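Local coordinates for protein cyclic pyranopterin monophosphate synthase 2 (Mycobacterium tuberculosis, PDB 4FDF) that probably converts (8S)-3',8-cyclo-7,8-dihydroguanosine 5'-triphosphate to cyclic pyranopterin monophosphate, with release of diphosphate, in molybdenum cofactor biosynthesis, at residues A67-A72 with A132-D137. Residues are numbered along the deposited sequence; the frame is centred on the assembly and turned at random.
Sequences ATARVA and ALTLYD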
loop_
_atom_site.group_PDB
_atom_site.type_symbol
_atom_site.label_atom_id
_atom_site.label_comp_id
_atom_site.label_asym_id
_atom_site.label_seq_id
_atom_site.Cartn_x
_atom_site.Cartn_y
_atom_site.Cartn_z
ATOM N N ALA B 67 5.184 -5.460 -21.985
ATOM C CA ALA B 67 3.940 -5.760 -21.285
ATOM C C ALA B 67 4.100 -5.581 -19.788
ATOM O O ALA B 67 3.233 -4.999 -19.144
ATOM C CB ALA B 67 3.451 -7.186 -21.610
ATOM N N THR B 68 5.217 -6.055 -19.240
ATOM C CA THR B 68 5.454 -5.957 -17.804
ATOM C C THR B 68 5.538 -4.484 -17.373
ATOM O O THR B 68 4.943 -4.090 -16.371
ATOM C CB THR B 68 6.701 -6.777 -17.361
ATOM O OG1 THR B 68 6.493 -8.157 -17.686
ATOM C CG2 THR B 68 6.953 -6.673 -15.853
ATOM N N ALA B 69 6.249 -3.678 -18.156
ATOM C CA ALA B 69 6.464 -2.279 -17.810
ATOM C C ALA B 69 5.212 -1.437 -18.002
ATOM O O ALA B 69 4.966 -0.514 -17.234
ATOM C CB ALA B 69 7.635 -1.708 -18.599
ATOM N N ARG B 70 4.419 -1.764 -19.017
ATOM C CA ARG B 70 3.133 -1.106 -19.208
ATOM C C ARG B 70 2.252 -1.282 -17.976
ATOM O O ARG B 70 1.696 -0.298 -17.468
ATOM C CB ARG B 70 2.429 -1.615 -20.477
ATOM C CG ARG B 70 1.012 -1.109 -20.674
ATOM C CD ARG B 70 0.665 -0.915 -22.161
ATOM N NE ARG B 70 1.301 -1.906 -23.020
ATOM C CZ ARG B 70 1.820 -1.656 -24.216
ATOM N NH1 ARG B 70 1.786 -0.433 -24.732
ATOM N NH2 ARG B 70 2.381 -2.642 -24.899
ATOM N N VAL B 71 2.146 -2.522 -17.496
ATOM C CA VAL B 71 1.329 -2.837 -16.315
ATOM C C VAL B 71 1.877 -2.152 -15.068
ATOM O O VAL B 71 1.109 -1.628 -14.256
ATOM C CB VAL B 71 1.183 -4.381 -16.063
ATOM C CG1 VAL B 71 0.381 -4.647 -14.789
ATOM C CG2 VAL B 71 0.489 -5.066 -17.236
ATOM N N ALA B 72 3.200 -2.139 -14.918
ATOM C CA ALA B 72 3.823 -1.453 -13.771
ATOM C C ALA B 72 3.574 0.070 -13.791
ATOM O O ALA B 72 3.308 0.686 -12.736
ATOM C CB ALA B 72 5.322 -1.763 -13.706
ATOM N N ALA B 132 9.868 2.911 -16.835
ATOM C CA ALA B 132 11.297 2.955 -17.166
ATOM C C ALA B 132 12.105 2.103 -16.201
ATOM O O ALA B 132 12.953 1.321 -16.621
ATOM C CB ALA B 132 11.812 4.396 -17.135
ATOM N N LEU B 133 11.838 2.254 -14.907
ATOM C CA LEU B 133 12.478 1.410 -13.903
ATOM C C LEU B 133 12.218 -0.074 -14.160
ATOM O O LEU B 133 13.102 -0.908 -13.969
ATOM C CB LEU B 133 12.011 1.779 -12.485
ATOM C CG LEU B 133 12.500 3.108 -11.883
ATOM C CD1 LEU B 133 11.651 3.515 -10.678
ATOM C CD2 LEU B 133 13.962 3.016 -11.491
ATOM N N THR B 134 10.997 -0.391 -14.582
ATOM C CA THR B 134 10.613 -1.763 -14.850
ATOM C C THR B 134 11.284 -2.277 -16.121
ATOM O O THR B 134 11.724 -3.428 -16.161
ATOM C CB THR B 134 9.088 -1.909 -14.921
ATOM O OG1 THR B 134 8.539 -1.555 -13.646
ATOM C CG2 THR B 134 8.695 -3.342 -15.262
ATOM N N LEU B 135 11.375 -1.429 -17.145
ATOM C CA LEU B 135 12.148 -1.800 -18.319
ATOM C C LEU B 135 13.572 -2.143 -17.910
ATOM O O LEU B 135 14.087 -3.203 -18.270
ATOM C CB LEU B 135 12.168 -0.691 -19.368
ATOM C CG LEU B 135 10.898 -0.501 -20.187
ATOM C CD1 LEU B 135 11.169 0.570 -21.224
ATOM C CD2 LEU B 135 10.413 -1.812 -20.847
ATOM N N TYR B 136 14.200 -1.248 -17.148
ATOM C CA TYR B 136 15.558 -1.471 -16.691
ATOM C C TYR B 136 15.690 -2.782 -15.903
ATOM O O TYR B 136 16.667 -3.510 -16.065
ATOM C CB TYR B 136 16.070 -0.286 -15.868
ATOM C CG TYR B 136 17.497 -0.489 -15.412
ATOM C CD1 TYR B 136 17.781 -0.894 -14.111
ATOM C CD2 TYR B 136 18.557 -0.316 -16.293
ATOM C CE1 TYR B 136 19.093 -1.100 -13.689
ATOM C CE2 TYR B 136 19.877 -0.522 -15.885
ATOM C CZ TYR B 136 20.137 -0.915 -14.576
ATOM O OH TYR B 136 21.433 -1.134 -14.167
ATOM N N ASP B 137 14.712 -3.086 -15.050
ATOM C CA ASP B 137 14.745 -4.348 -14.331
ATOM C C ASP B 137 14.755 -5.548 -15.294
ATOM O O ASP B 137 15.372 -6.565 -15.010
ATOM C CB ASP B 137 13.568 -4.471 -13.361
ATOM C CG ASP B 137 13.669 -5.717 -12.488
ATOM O OD1 ASP B 137 14.669 -5.846 -11.751
ATOM O OD2 ASP B 137 12.776 -6.588 -12.571
#
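T134 sits against A69, T68 and A72, a good example of how small residues let two helices pack closely: the axes of 67-72 and 132-137 approach to 8.3 Å and run roughly antiparallel, at 150°. Van der Waals contact does all the work between the two segments, which share no hydrogen bond. The methyl of T134 presses on the backbone of the facing helix, CG2 lying 3.5 Å from CA of A69, and the two alpha carbons, T134 CA and A69 CA, are only 5.1 Å apart. With chi1 at -62°, OG1 lies beside the backbone N of T134 and CG2 anti to it, which carries the methyl over to A69; the same methyl also meets CG2 of T68 at 3.8 Å, the two threonine side chains crossing at about a right angle.

These helices, 65-83 and 121-139, pack on one another and on the antiparallel sheet of the ferredoxin-like fold. On the sheet-facing side, CB of A69 touches CD2 of L135 at 3.6 Å; both residues also rest on F99 of strand 92-101, and L135 reaches I106 and I108 of strand 105-116.

Both threonine hydroxyls are bonded to backbone carbonyls four residues earlier, OG1 of T134 to O of V130 and OG1 of T68 to O of D64, and neither bond crosses the contact. OG1 of T134 also lies 3.2 Å from CB of A72, a close van der Waals approach and no bond. A72 also packs on P85 of a second subunit, and T68 on V71 of a third.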